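Local coordinates for protein bacteriocin (Pseudomonas syringae pv. tomato, PDB 4FZL) that probably kills related bacteria by degrading the peptidoglycan precursor lipid II, as a calcium-binding bacteriocin of the colicin M family, at residues I66-D69 with I70-Q74; Q75-E78 with N79-K82; V6-V9 with L10-G14. One frame throughout, in Å; residues are numbered along the deposited sequence.

Interaction 1 (I66-D69 with I70-Q74); sequences IATD and IGRSQ
Arg72 folds back over the last turn of helix 59-70 and meets Thr68 and Asp69. Its CB lies over the Asp69 carbonyl, 3.4 Å from Asp69 O. CG comes next and sits near Thr68 O, at 3.7 Å. CD then passes Asp69 OD1 at 3.5 Å. The chain is extended from CG to NE, and the last torsion (chi4 107°) turns NH1 back toward Asp69 OD1. At the tip NH1 donates to Asp69 OD1 over 3.0 Å, a hydrogen bond within a salt bridge. OD1 takes it on its anti lone pair and lies close to the guanidinium plane. The carboxylate and guanidinium planes are turned 53° apart, and the bridge runs through a single nitrogen and a single oxygen. NH2 meets the methyl CG2 of Thr68, which lies over one face of the guanidinium. Thr68 OG1 serves elsewhere, bonded to Asn64 O one turn earlier.

The setting is the C-terminal end of the helix. Ile70 N still bonds to Ile66 O, and Gly71 N to Ala67 O, in the helical pattern. Arg72 N instead reaches back three residues to Asp69 O, with the donor well above the carbonyl plane. A type I beta turn from Ile70 to Ser73 then leads the chain off the helix.

On the buried side, Ile66 and Ile70 are one turn apart. Ile66 CG2 meets Ile70 CD1 at 4.2 Å. Ile66 and Ile70 both also touch Thr45 of helix 37-54, while Ala67 packs on Leu10 and Leu11 of helix 5-12.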
loop_
_atom_site.group_PDB
_atom_site.type_symbol
_atom_site.label_atom_id
_atom_site.label_comp_id
_atom_site.label_asym_id
_atom_site.label_seq_id
_atom_site.Cartn_x
_atom_site.Cartn_y
_atom_site.Cartn_z
ATOM N N ILE A 66 -1.983 0.232 -20.393
ATOM C CA ILE A 66 -0.786 -0.604 -20.285
ATOM C C ILE A 66 -0.999 -1.918 -21.075
ATOM O O ILE A 66 -0.126 -2.369 -21.836
ATOM C CB ILE A 66 -0.577 -0.915 -18.811
ATOM C CG1 ILE A 66 -0.133 0.338 -18.081
ATOM C CG2 ILE A 66 0.517 -1.940 -18.662
ATOM C CD1 ILE A 66 -0.415 0.296 -16.584
ATOM N N ALA A 67 -2.179 -2.515 -20.953
ATOM C CA ALA A 67 -2.437 -3.781 -21.691
ATOM C C ALA A 67 -2.376 -3.514 -23.180
ATOM O O ALA A 67 -1.850 -4.327 -23.941
ATOM C CB ALA A 67 -3.777 -4.369 -21.311
ATOM N N THR A 68 -2.937 -2.390 -23.595
ATOM C CA THR A 68 -2.928 -2.015 -24.989
ATOM C C THR A 68 -1.493 -1.819 -25.507
ATOM O O THR A 68 -1.116 -2.251 -26.635
ATOM C CB THR A 68 -3.855 -0.803 -25.266
ATOM O OG1 THR A 68 -5.170 -1.122 -24.847
ATOM C CG2 THR A 68 -3.800 -0.389 -26.744
ATOM N N ASP A 69 -0.667 -1.203 -24.684
ATOM C CA ASP A 69 0.724 -1.013 -25.076
ATOM C C ASP A 69 1.500 -2.315 -25.172
ATOM O O ASP A 69 2.304 -2.533 -26.118
ATOM C CB ASP A 69 1.380 0.023 -24.184
ATOM C CG ASP A 69 2.639 0.593 -24.834
ATOM O OD1 ASP A 69 2.545 1.127 -25.980
ATOM O OD2 ASP A 69 3.707 0.477 -24.215
ATOM N N ILE A 70 1.246 -3.220 -24.218
ATOM C CA ILE A 70 1.860 -4.567 -24.283
ATOM C C ILE A 70 1.443 -5.216 -25.634
ATOM O O ILE A 70 2.227 -5.910 -26.281
ATOM C CB ILE A 70 1.446 -5.428 -23.069
ATOM C CG1 ILE A 70 2.100 -4.902 -21.759
ATOM C CG2 ILE A 70 1.889 -6.910 -23.236
ATOM C CD1 ILE A 70 1.524 -5.529 -20.488
ATOM N N GLY A 71 0.183 -5.006 -25.990
ATOM C CA GLY A 71 -0.404 -5.464 -27.245
ATOM C C GLY A 71 0.209 -4.972 -28.536
ATOM O O GLY A 71 -0.074 -5.494 -29.625
ATOM N N ARG A 72 1.047 -3.971 -28.460
ATOM C CA ARG A 72 1.753 -3.496 -29.675
ATOM C C ARG A 72 2.943 -4.416 -30.080
ATOM O O ARG A 72 3.483 -4.301 -31.175
ATOM C CB ARG A 72 2.226 -2.006 -29.485
ATOM C CG ARG A 72 1.017 -1.037 -29.341
ATOM C CD ARG A 72 1.250 0.450 -29.205
ATOM N NE ARG A 72 -0.064 1.171 -29.281
ATOM C CZ ARG A 72 -0.715 1.749 -28.251
ATOM N NH1 ARG A 72 -0.178 1.754 -27.026
ATOM N NH2 ARG A 72 -1.917 2.322 -28.422
ATOM N N SER A 73 3.364 -5.284 -29.168
ATOM C CA SER A 73 4.451 -6.223 -29.401
ATOM C C SER A 73 3.895 -7.519 -29.952
ATOM O O SER A 73 2.777 -7.913 -29.570
ATOM C CB SER A 73 5.117 -6.544 -28.074
ATOM O OG SER A 73 6.120 -7.522 -28.273
ATOM N N GLN A 74 4.649 -8.191 -30.816
ATOM C CA GLN A 74 4.265 -9.544 -31.221
ATOM C C GLN A 74 4.824 -10.599 -30.275
ATOM O O GLN A 74 4.427 -11.794 -30.410
ATOM C CB GLN A 74 4.719 -9.859 -32.639
ATOM C CG GLN A 74 3.912 -9.108 -33.683
ATOM C CD GLN A 74 3.337 -9.982 -34.809
ATOM O OE1 GLN A 74 3.278 -9.527 -35.951
ATOM N NE2 GLN A 74 2.899 -11.224 -34.493
#

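Interaction 2 (Q75-E78 with N79-K82); sequences QINE and NIIK
Asn77 has its CG between the backbone N and the carbonyl carbon (chi1 64°), which turns the side-chain amide forward to Asn79. Ile80 adopts the same first torsion for CG1 (chi1 59°), and this lays CG1 against the backbone carbonyl of Asn77. The Asn77 and Ile80 side chains slide past each other in opposite directions.

Asn77 OD1 accepts the backbone N-H of Asn79 over 2.8 Å. This is the Asx-turn bond, in which an asparagine side chain accepts from the backbone two residues on. The N-H points somewhat off the line to the oxygen, at 137°. OD1 also sits 3.3 Å from Asn79 CB. The two side chains cross at about a right angle. A water links them, donating to Asn79 OD1 and more weakly to Asn77 OD1. On the other branch of the amide, Asn77 ND2 makes a weak hydrogen bond to Gln75 OE1. Both branches therefore have partners that help fix the rotation of the group.

One residue further along, Ile80 N bonds to Asn77 O over 3.2 Å, with the donor above the carbonyl plane. Asn77 O is also close to the side chain of Ile80, 3.2 Å from CG1. Ile80 CG2 lies 3.8 Å from Gln75 CB. Ile80 thus touches both Gln75 and the carbonyl of Asn77.

This surface loop follows helix 59-70. Lys44 of helix 37-54 donates through NZ to both Glu78 O and Ile81 O, joining the loop to that helix. Ile80 rests on Ile70 of helix 59-70 and on Val6 of helix 5-12, and Ile81 packs between helix 59-70 and helix 37-54.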
loop_
_atom_site.group_PDB
_atom_site.type_symbol
_atom_site.label_atom_id
_atom_site.label_comp_id
_atom_site.label_asym_id
_atom_site.label_seq_id
_atom_site.Cartn_x
_atom_site.Cartn_y
_atom_site.Cartn_z
ATOM N N GLN A 75 5.690 -10.211 -29.343
ATOM C CA GLN A 75 6.239 -11.186 -28.424
ATOM C C GLN A 75 5.240 -11.522 -27.281
ATOM O O GLN A 75 4.285 -10.770 -27.032
ATOM C CB GLN A 75 7.492 -10.633 -27.824
ATOM C CG GLN A 75 8.757 -10.561 -28.815
ATOM C CD GLN A 75 10.068 -10.318 -28.214
ATOM O OE1 GLN A 75 10.140 -9.553 -27.315
ATOM N NE2 GLN A 75 11.044 -11.175 -28.498
ATOM N N ILE A 76 5.477 -12.677 -26.653
ATOM C CA ILE A 76 4.627 -13.197 -25.605
ATOM C C ILE A 76 5.376 -13.621 -24.333
ATOM O O ILE A 76 4.818 -14.209 -23.454
ATOM C CB ILE A 76 3.712 -14.349 -26.075
ATOM C CG1 ILE A 76 4.565 -15.529 -26.599
ATOM C CG2 ILE A 76 2.675 -13.880 -27.146
ATOM C CD1 ILE A 76 3.773 -16.820 -26.855
ATOM N N ASN A 77 6.626 -13.215 -24.245
ATOM C CA ASN A 77 7.415 -13.607 -23.080
ATOM C C ASN A 77 7.167 -12.732 -21.862
ATOM O O ASN A 77 6.534 -11.689 -21.943
ATOM C CB ASN A 77 8.931 -13.617 -23.377
ATOM C CG ASN A 77 9.439 -12.223 -23.719
ATOM O OD1 ASN A 77 9.682 -11.404 -22.845
ATOM N ND2 ASN A 77 9.650 -11.968 -25.021
ATOM N N GLU A 78 7.692 -13.133 -20.715
ATOM C CA GLU A 78 7.403 -12.406 -19.449
ATOM C C GLU A 78 7.974 -10.990 -19.334
ATOM O O GLU A 78 7.538 -10.223 -18.470
ATOM C CB GLU A 78 7.811 -13.214 -18.201
ATOM C CG GLU A 78 9.301 -13.431 -18.155
ATOM C CD GLU A 78 9.706 -14.538 -17.158
ATOM O OE1 GLU A 78 9.941 -15.714 -17.550
ATOM O OE2 GLU A 78 9.728 -14.225 -15.972
ATOM N N ASN A 79 8.919 -10.645 -20.223
ATOM C CA ASN A 79 9.541 -9.333 -20.287
ATOM C C ASN A 79 8.902 -8.355 -21.265
ATOM O O ASN A 79 9.444 -7.281 -21.470
ATOM C CB ASN A 79 11.052 -9.489 -20.560
ATOM C CG ASN A 79 11.705 -10.251 -19.491
ATOM O OD1 ASN A 79 12.492 -11.170 -19.725
ATOM N ND2 ASN A 79 11.329 -9.936 -18.290
ATOM N N ILE A 80 7.705 -8.671 -21.754
ATOM C CA ILE A 80 7.005 -7.713 -22.593
ATOM C C ILE A 80 6.468 -6.514 -21.830
ATOM O O ILE A 80 6.049 -5.539 -22.427
ATOM C CB ILE A 80 5.863 -8.347 -23.424
ATOM C CG1 ILE A 80 4.795 -9.028 -22.536
ATOM C CG2 ILE A 80 6.461 -9.336 -24.435
ATOM C CD1 ILE A 80 3.743 -9.809 -23.293
ATOM N N ILE A 81 6.512 -6.609 -20.512
ATOM C CA ILE A 81 6.389 -5.478 -19.652
ATOM C C ILE A 81 7.518 -5.661 -18.642
ATOM O O ILE A 81 7.713 -6.764 -18.072
ATOM C CB ILE A 81 5.049 -5.350 -18.970
ATOM C CG1 ILE A 81 5.026 -4.187 -17.957
ATOM C CG2 ILE A 81 4.659 -6.697 -18.272
ATOM C CD1 ILE A 81 3.645 -3.833 -17.495
ATOM N N LYS A 82 8.297 -4.590 -18.434
ATOM C CA LYS A 82 9.421 -4.556 -17.467
ATOM C C LYS A 82 9.039 -3.792 -16.226
ATOM O O LYS A 82 8.382 -2.816 -16.304
ATOM C CB LYS A 82 10.672 -4.006 -18.131
ATOM C CG LYS A 82 11.239 -5.019 -19.143
ATOM C CD LYS A 82 12.383 -4.469 -19.969
ATOM C CE LYS A 82 12.944 -5.566 -20.872
ATOM N NZ LYS A 82 13.578 -5.039 -22.119
HETATM O O HOH W 1 12.976 -11.826 -22.777
#

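Interaction 3 (V6-V9 with L10-G14); sequences VATV and LLLQG
Val9 and Gln13 lie side by side and point the same way from the helix, one turn apart. Val9 CG1 touches Gln13 CG at 3.9 Å. That methyl is anti to the backbone N of Val9 (chi1 161°), which directs it along the helix to the glutamine. Gln13 CG also comes within 3.1 Å of Val9 O. Beyond CG the glutamine chain bends at chi2 (-96°), and the side chain touches Thr25 and Gln29 of helix 22-33.

Residues 6 to 12 make up nearly all of helix 5-12, an alpha helix held by i to i+4 bonds. Leu10 N bonds to Val6 O, Leu11 N to Ala7 O and Leu12 N to Thr8 O. Gln13 N closes the series on Val9 O at 2.9 Å.

The three leucines share one first torsion: each CG is anti to its carbonyl carbon. Each leans back over a carbonyl one turn earlier. Leu10 CG lies 3.4 Å from Val6 O. Leu11 CG rests near Ala7 O, and Leu12 CG near Thr8 O. Thr8 CG2 and Leu12 CD1 meet more loosely, at 4.3 Å.

Leu10 packs on Ile70 of helix 59-70 and Thr45 of helix 37-54, and Leu11 on Asn64 of helix 59-70. Leu10 O is hydrogen-bonded to Tyr63 OH, and Thr8 OG1 to Asn4 O.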
loop_
_atom_site.group_PDB
_atom_site.type_symbol
_atom_site.label_atom_id
_atom_site.label_comp_id
_atom_site.label_asym_id
_atom_site.label_seq_id
_atom_site.Cartn_x
_atom_site.Cartn_y
_atom_site.Cartn_z
ATOM N N VAL A 6 -1.259 -12.470 -24.976
ATOM C CA VAL A 6 -1.139 -12.042 -23.591
ATOM C C VAL A 6 -1.901 -10.761 -23.381
ATOM O O VAL A 6 -2.720 -10.674 -22.402
ATOM C CB VAL A 6 0.331 -11.903 -23.125
ATOM C CG1 VAL A 6 0.498 -11.387 -21.670
ATOM C CG2 VAL A 6 1.091 -13.249 -23.300
ATOM N N ALA A 7 -1.717 -9.782 -24.274
ATOM C CA ALA A 7 -2.470 -8.534 -24.151
ATOM C C ALA A 7 -3.995 -8.786 -24.300
ATOM O O ALA A 7 -4.841 -8.125 -23.630
ATOM C CB ALA A 7 -2.008 -7.490 -25.182
ATOM N N THR A 8 -4.394 -9.672 -25.239
ATOM C CA THR A 8 -5.777 -10.026 -25.403
ATOM C C THR A 8 -6.466 -10.500 -24.119
ATOM O O THR A 8 -7.563 -10.006 -23.754
ATOM C CB THR A 8 -5.931 -11.030 -26.551
ATOM O OG1 THR A 8 -5.439 -10.438 -27.754
ATOM C CG2 THR A 8 -7.414 -11.441 -26.757
ATOM N N VAL A 9 -5.791 -11.387 -23.412
ATOM C CA VAL A 9 -6.265 -11.914 -22.143
ATOM C C VAL A 9 -6.295 -10.788 -21.089
ATOM O O VAL A 9 -7.289 -10.614 -20.374
ATOM C CB VAL A 9 -5.420 -13.107 -21.680
ATOM C CG1 VAL A 9 -5.554 -13.420 -20.119
ATOM C CG2 VAL A 9 -5.743 -14.309 -22.605
ATOM N N LEU A 10 -5.264 -9.963 -21.053
ATOM C CA LEU A 10 -5.322 -8.850 -20.096
ATOM C C LEU A 10 -6.607 -8.019 -20.313
ATOM O O LEU A 10 -7.238 -7.640 -19.330
ATOM C CB LEU A 10 -4.086 -7.940 -20.137
ATOM C CG LEU A 10 -2.766 -8.512 -19.732
ATOM C CD1 LEU A 10 -1.536 -7.563 -20.038
ATOM C CD2 LEU A 10 -2.765 -8.833 -18.184
ATOM N N LEU A 11 -6.868 -7.615 -21.552
ATOM C CA LEU A 11 -8.016 -6.757 -21.810
ATOM C C LEU A 11 -9.293 -7.481 -21.478
ATOM O O LEU A 11 -10.123 -6.890 -20.855
ATOM C CB LEU A 11 -8.053 -6.271 -23.250
ATOM C CG LEU A 11 -6.939 -5.224 -23.485
ATOM C CD1 LEU A 11 -6.888 -4.827 -24.976
ATOM C CD2 LEU A 11 -7.285 -3.943 -22.687
ATOM N N LEU A 12 -9.405 -8.764 -21.835
ATOM C CA LEU A 12 -10.584 -9.581 -21.460
ATOM C C LEU A 12 -10.812 -9.661 -19.933
ATOM O O LEU A 12 -11.979 -9.654 -19.481
ATOM C CB LEU A 12 -10.489 -11.018 -21.992
ATOM C CG LEU A 12 -10.856 -11.214 -23.464
ATOM C CD1 LEU A 12 -10.498 -12.624 -23.942
ATOM C CD2 LEU A 12 -12.323 -10.965 -23.774
ATOM N N GLN A 13 -9.714 -9.693 -19.168
ATOM C CA GLN A 13 -9.781 -9.832 -17.726
ATOM C C GLN A 13 -9.891 -8.472 -16.998
ATOM O O GLN A 13 -9.963 -8.420 -15.780
ATOM C CB GLN A 13 -8.543 -10.475 -17.262
ATOM C CG GLN A 13 -8.219 -11.886 -17.741
ATOM C CD GLN A 13 -8.656 -12.944 -16.773
ATOM O OE1 GLN A 13 -7.806 -13.570 -16.065
ATOM N NE2 GLN A 13 -9.957 -13.097 -16.649
ATOM N N GLY A 14 -9.952 -7.357 -17.737
ATOM C CA GLY A 14 -10.033 -6.052 -17.080
ATOM C C GLY A 14 -11.225 -5.847 -16.143
ATOM O O GLY A 14 -11.035 -5.251 -15.044
#

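Along the chain interaction 3 comes first, in helix 5-12. Interaction 1 follows at the end of helix 59-70, and interaction 2 lies in the loop just after it. Centres 1 and 2 are about 9 Å apart, centres 1 and 3 about 10 Å, and centres 2 and 3 about 14 Å. All three touch. Ile70 CG2 meets Ile80 CD1 at 3.4 Å, and Ile70 CD1 meets Leu10 CD1 at 3.7 Å. Ile70 thus joins the loop to the N-terminal helix, with helix 37-54 alongside. The cluster belongs to the helical part of the protein, away from the calcium site and the sheet.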